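PDB 2W47: lipolytic enzyme, g-d-s-l from Clostridium thermocellum, which is represented here by its family 6 carbohydrate-binding module, a beta-sandwich domain that holds a glycan and a calcium ion. Local coordinates for residues G25-C30 against I57-N62; P69-I72 against N77-K80. One frame throughout, in Å; residues are numbered along the deposited sequence. Where two conformers were deposited one is given.

Overall arrangement
After strand 17-20 the chain enters the loop that holds 25-30, then runs through strands 31-34 and 41-48 into strand 52-61. Contact 1 brings the loop 25-30 back against strand 52-61, closing a segment of chain that is mostly strand, and ties a surface loop to the four-stranded sheet. The chain next crosses to the five-stranded sheet. There contact 2 closes the tight hairpin of strands 70-74 and 77-83, at the sheet's outer margin. The two contacts lie in series along the chain and neither nest nor cross. The centres of contacts 1 and 2 are about 20 Å apart, on opposite sides of the chain's centre. Each contact thus serves a different sheet.

Contact 1: G25-C30 against I57-N62; sequences GYTGSC and IFRYAN
Arg59 reaches out from a strand of the beta sandwich to hold Gly25 in the loop between strands 17-20 and 31-34. CG is anti to the backbone N (chi1 -177°), and the chain stays extended to NE, which carries the guanidinium out to the loop. The group meets the loop end-on. NH1 and NH2 both point at the one carbonyl oxygen of Gly25, which lies in the guanidinium plane. The bond from Arg59 NH2 to Gly25 O is 2.8 Å long, with an N-H...O angle of 161°. Arg59 NH1 reaches Gly25 O at 3.2 Å and is more bent, at 137°. Both donors come from the same face of the carbonyl plane and are tilted out of it. This forked pair anchors the end of the arginine to the loop.

NH2 also makes a salt bridge to Asp124 on the adjoining strand 122-130. It lies off the NE-CZ line, so it more likely sets the turn of the group. Thr27 OG1 bonds to the same carboxylate oxygen, OD2, and to Gln8, so Asp124 links the loop to the arginine. Thr27 crosses Arg59 obliquely. The Tyr26 side chain leads away and is about 9 Å from the bound 4-deoxy-beta-L-threo-hex-4-enopyranuronic acid. Tyr26 CA lies at the guanidinium edge, 3.9 Å from Arg59 NH2, and Thr27 CG2 is also 3.9 Å from Arg59 NH2.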
loop_
_atom_site.group_PDB
_atom_site.type_symbol
_atom_site.label_atom_id
_atom_site.label_comp_id
_atom_site.label_asym_id
_atom_site.label_seq_id
_atom_site.Cartn_x
_atom_site.Cartn_y
_atom_site.Cartn_z
ATOM N N GLY A 25 -1.739 -16.697 -3.523
ATOM C CA GLY A 25 -1.133 -16.237 -2.280
ATOM C C GLY A 25 -1.718 -14.957 -1.727
ATOM O O GLY A 25 -1.415 -14.574 -0.596
ATOM N N TYR A 26 -2.577 -14.300 -2.510
ATOM C CA TYR A 26 -3.285 -13.126 -2.023
ATOM C C TYR A 26 -4.314 -13.568 -0.980
ATOM O O TYR A 26 -4.597 -14.768 -0.827
ATOM C CB TYR A 26 -3.965 -12.357 -3.172
ATOM C CG TYR A 26 -5.059 -13.139 -3.876
ATOM C CD1 TYR A 26 -6.378 -13.080 -3.436
ATOM C CD2 TYR A 26 -4.769 -13.947 -4.970
ATOM C CE1 TYR A 26 -7.380 -13.799 -4.070
ATOM C CE2 TYR A 26 -5.760 -14.670 -5.614
ATOM C CZ TYR A 26 -7.059 -14.590 -5.164
ATOM O OH TYR A 26 -8.029 -15.327 -5.813
ATOM N N THR A 27 -4.866 -12.594 -0.268
ATOM C CA THR A 27 -5.900 -12.843 0.735
ATOM C C THR A 27 -7.166 -12.092 0.342
ATOM O O THR A 27 -7.135 -11.171 -0.478
ATOM C CB THR A 27 -5.455 -12.415 2.153
ATOM O OG1 THR A 27 -5.164 -11.013 2.172
ATOM C CG2 THR A 27 -4.228 -13.209 2.605
ATOM N N GLY A 28 -8.287 -12.476 0.936
ATOM C CA GLY A 28 -9.568 -11.910 0.539
ATOM C C GLY A 28 -9.883 -12.238 -0.909
ATOM O O GLY A 28 -9.454 -13.260 -1.441
ATOM N N SER A 29 -10.606 -11.334 -1.559
ATOM C CA SER A 29 -11.177 -11.630 -2.865
ATOM C C SER A 29 -10.223 -11.443 -4.043
ATOM O O SER A 29 -10.429 -12.038 -5.101
ATOM C CB SER A 29 -12.426 -10.780 -3.077
ATOM O OG SER A 29 -12.108 -9.402 -3.024
ATOM N N CYS A 30 -9.199 -10.606 -3.870
ATOM C CA CYS A 30 -8.353 -10.215 -4.990
ATOM C C CYS A 30 -7.208 -9.349 -4.493
ATOM O O CYS A 30 -7.066 -9.108 -3.297
ATOM C CB CYS A 30 -9.186 -9.435 -6.027
ATOM S SG CYS A 30 -9.955 -7.917 -5.382
ATOM N N ILE A 57 1.204 -0.921 6.668
ATOM C CA ILE A 57 1.931 -2.040 6.086
ATOM C C ILE A 57 1.218 -2.534 4.833
ATOM O O ILE A 57 0.053 -2.928 4.882
ATOM C CB ILE A 57 2.104 -3.201 7.092
ATOM C CG1 ILE A 57 2.909 -2.740 8.318
ATOM C CG2 ILE A 57 2.770 -4.395 6.419
ATOM C CD1 ILE A 57 3.186 -3.851 9.345
ATOM N N PHE A 58 1.925 -2.509 3.709
ATOM C CA PHE A 58 1.408 -3.058 2.459
ATOM C C PHE A 58 1.896 -4.488 2.326
ATOM O O PHE A 58 3.095 -4.749 2.435
ATOM C CB PHE A 58 1.928 -2.255 1.263
ATOM C CG PHE A 58 1.531 -0.809 1.277
ATOM C CD1 PHE A 58 0.361 -0.385 0.651
ATOM C CD2 PHE A 58 2.337 0.141 1.900
ATOM C CE1 PHE A 58 -0.002 0.963 0.654
ATOM C CE2 PHE A 58 1.983 1.486 1.908
ATOM C CZ PHE A 58 0.814 1.904 1.281
ATOM N N ARG A 59 0.981 -5.422 2.106
ATOM C CA ARG A 59 1.376 -6.764 1.715
ATOM C C ARG A 59 1.414 -6.776 0.195
ATOM O O ARG A 59 0.430 -6.440 -0.447
ATOM C CB ARG A 59 0.409 -7.807 2.267
ATOM C CG ARG A 59 0.816 -9.244 1.960
ATOM C CD ARG A 59 0.004 -10.252 2.755
ATOM N NE ARG A 59 0.534 -11.613 2.635
ATOM C CZ ARG A 59 0.095 -12.530 1.775
ATOM N NH1 ARG A 59 0.642 -13.742 1.754
ATOM N NH2 ARG A 59 -0.886 -12.247 0.927
ATOM N N TYR A 60 2.555 -7.157 -0.380
ATOM C CA TYR A 60 2.802 -6.935 -1.798
ATOM C C TYR A 60 3.628 -8.052 -2.424
ATOM O O TYR A 60 4.306 -8.803 -1.717
ATOM C CB TYR A 60 3.505 -5.582 -1.996
ATOM C CG TYR A 60 4.996 -5.655 -1.778
ATOM C CD1 TYR A 60 5.857 -5.822 -2.856
ATOM C CD2 TYR A 60 5.542 -5.576 -0.501
ATOM C CE1 TYR A 60 7.226 -5.908 -2.674
ATOM C CE2 TYR A 60 6.926 -5.663 -0.308
ATOM C CZ TYR A 60 7.744 -5.825 -1.405
ATOM O OH TYR A 60 9.111 -5.925 -1.249
ATOM N N ALA A 61 3.572 -8.147 -3.750
ATOM C CA ALA A 61 4.446 -9.036 -4.492
ATOM C C ALA A 61 5.128 -8.263 -5.593
ATOM O O ALA A 61 4.552 -7.351 -6.175
ATOM C CB ALA A 61 3.669 -10.226 -5.060
ATOM N N ASN A 62 6.372 -8.630 -5.880
ATOM C CA ASN A 62 7.123 -8.039 -6.980
ATOM C C ASN A 62 7.983 -9.135 -7.585
ATOM O O ASN A 62 9.069 -9.449 -7.079
ATOM C CB ASN A 62 7.960 -6.847 -6.504
ATOM C CG ASN A 62 8.776 -6.221 -7.619
ATOM O OD1 ASN A 62 8.730 -6.683 -8.760
ATOM N ND2 ASN A 62 9.553 -5.191 -7.289
#

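Contact 2: P69-I72 against N77-K80; sequences PMRI and NIVK
Peptide groups are the flat groups by which Ile72 meets Val79 and Lys80, and no ring takes part. The carbonyl of Ile72 receives two N-H groups. Val79 N lies 2.9 Å from Ile72 O. Lys80 N is 3.3 Å from Ile72 O, a weak bond. In return Ile72 N gives a nearly straight bond of 3.0 Å to Lys80 O, at 174°. Ile72 and Lys80 therefore form an antiparallel, hydrogen-bonded pair.

The side chains fill in around this backbone core. The two branches of Ile72 divide between the two partners. A chi1 of -44° swings the CG2 methyl to the Val79 side, where Ile72 CG2 meets Val79 CG2 at 3.9 Å. It puts CG1 on the Lys80 side, and there Ile72 CG1 lies 4.1 Å from Lys80 CB. The same methyl of Val79 also rests against the carbonyl, with Val79 CG2 3.5 Å from Ile72 O. Ile72 is buried and touches Ala112 and Met83 of its own sheet and Ile99 of strand 95-103, in the facing sheet. Val79 reaches Ile99 too.

The chain turns a corner at Val79. With Val79 and Lys80 both set opposite Ile72, the arrangement is a classic beta bulge in the hairpin at the margin of the five-stranded sheet of the module's beta sandwich.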
loop_
_atom_site.group_PDB
_atom_site.type_symbol
_atom_site.label_atom_id
_atom_site.label_comp_id
_atom_site.label_asym_id
_atom_site.label_seq_id
_atom_site.Cartn_x
_atom_site.Cartn_y
_atom_site.Cartn_z
ATOM N N PRO A 69 9.279 1.542 -6.749
ATOM C CA PRO A 69 9.065 2.525 -5.697
ATOM C C PRO A 69 7.738 3.260 -5.859
ATOM O O PRO A 69 7.228 3.421 -6.982
ATOM C CB PRO A 69 10.259 3.476 -5.861
ATOM C CG PRO A 69 10.587 3.394 -7.318
ATOM C CD PRO A 69 10.349 1.962 -7.680
ATOM N N MET A 70 7.174 3.682 -4.732
ATOM C CA MET A 70 5.918 4.426 -4.749
ATOM C C MET A 70 5.969 5.627 -3.840
ATOM O O MET A 70 6.614 5.605 -2.789
ATOM C CB MET A 70 4.725 3.538 -4.381
ATOM C CG MET A 70 4.578 2.335 -5.288
ATOM S SD MET A 70 2.879 1.740 -5.389
ATOM C CE MET A 70 2.764 0.767 -3.886
ATOM N N ARG A 71 5.288 6.680 -4.273
ATOM C CA ARG A 71 5.140 7.906 -3.513
ATOM C C ARG A 71 3.927 7.751 -2.603
ATOM O O ARG A 71 2.824 7.487 -3.081
ATOM C CB ARG A 71 4.923 9.061 -4.493
ATOM C CG ARG A 71 5.234 10.453 -3.964
ATOM C CD ARG A 71 4.997 11.529 -5.026
ATOM N NE ARG A 71 5.798 11.310 -6.230
ATOM C CZ ARG A 71 5.325 10.820 -7.375
ATOM N NH1 ARG A 71 6.144 10.656 -8.402
ATOM N NH2 ARG A 71 4.044 10.492 -7.501
ATOM N N ILE A 72 4.132 7.905 -1.305
ATOM C CA ILE A 72 3.060 7.743 -0.331
ATOM C C ILE A 72 2.600 9.087 0.173
ATOM O O ILE A 72 3.401 9.891 0.658
ATOM C CB ILE A 72 3.490 6.853 0.861
ATOM C CG1 ILE A 72 4.257 5.612 0.379
ATOM C CG2 ILE A 72 2.277 6.497 1.736
ATOM C CD1 ILE A 72 3.500 4.712 -0.605
ATOM N N ASN A 77 -0.436 14.993 1.481
ATOM C CA ASN A 77 0.893 15.346 1.974
ATOM C C ASN A 77 1.848 14.206 1.718
ATOM O O ASN A 77 1.551 13.074 2.059
ATOM C CB ASN A 77 0.817 15.645 3.463
ATOM C CG ASN A 77 -0.118 16.788 3.758
ATOM O OD1 ASN A 77 -1.286 16.586 4.117
ATOM N ND2 ASN A 77 0.351 17.987 3.525
ATOM N N ILE A 78 2.997 14.506 1.118
ATOM C CA ILE A 78 3.979 13.465 0.821
ATOM C C ILE A 78 4.669 13.059 2.117
ATOM O O ILE A 78 5.358 13.873 2.746
ATOM C CB ILE A 78 5.005 13.926 -0.237
ATOM C CG1 ILE A 78 4.291 14.332 -1.527
ATOM C CG2 ILE A 78 6.016 12.808 -0.522
ATOM C CD1 ILE A 78 5.189 15.057 -2.546
ATOM N N VAL A 79 4.445 11.822 2.544
ATOM C CA VAL A 79 5.065 11.335 3.773
ATOM C C VAL A 79 6.275 10.456 3.467
ATOM O O VAL A 79 7.182 10.334 4.289
ATOM C CB VAL A 79 4.059 10.634 4.727
ATOM C CG1 VAL A 79 2.962 11.607 5.142
ATOM C CG2 VAL A 79 3.460 9.385 4.095
ATOM N N LYS A 80 6.292 9.861 2.277
ATOM C CA LYS A 80 7.469 9.126 1.818
ATOM C C LYS A 80 7.589 9.350 0.317
ATOM O O LYS A 80 6.815 8.791 -0.448
ATOM C CB LYS A 80 7.357 7.634 2.171
ATOM C CG LYS A 80 8.628 6.808 1.939
ATOM C CD LYS A 80 9.789 7.237 2.832
ATOM C CE LYS A 80 11.081 6.533 2.423
ATOM N NZ LYS A 80 11.017 5.052 2.564
#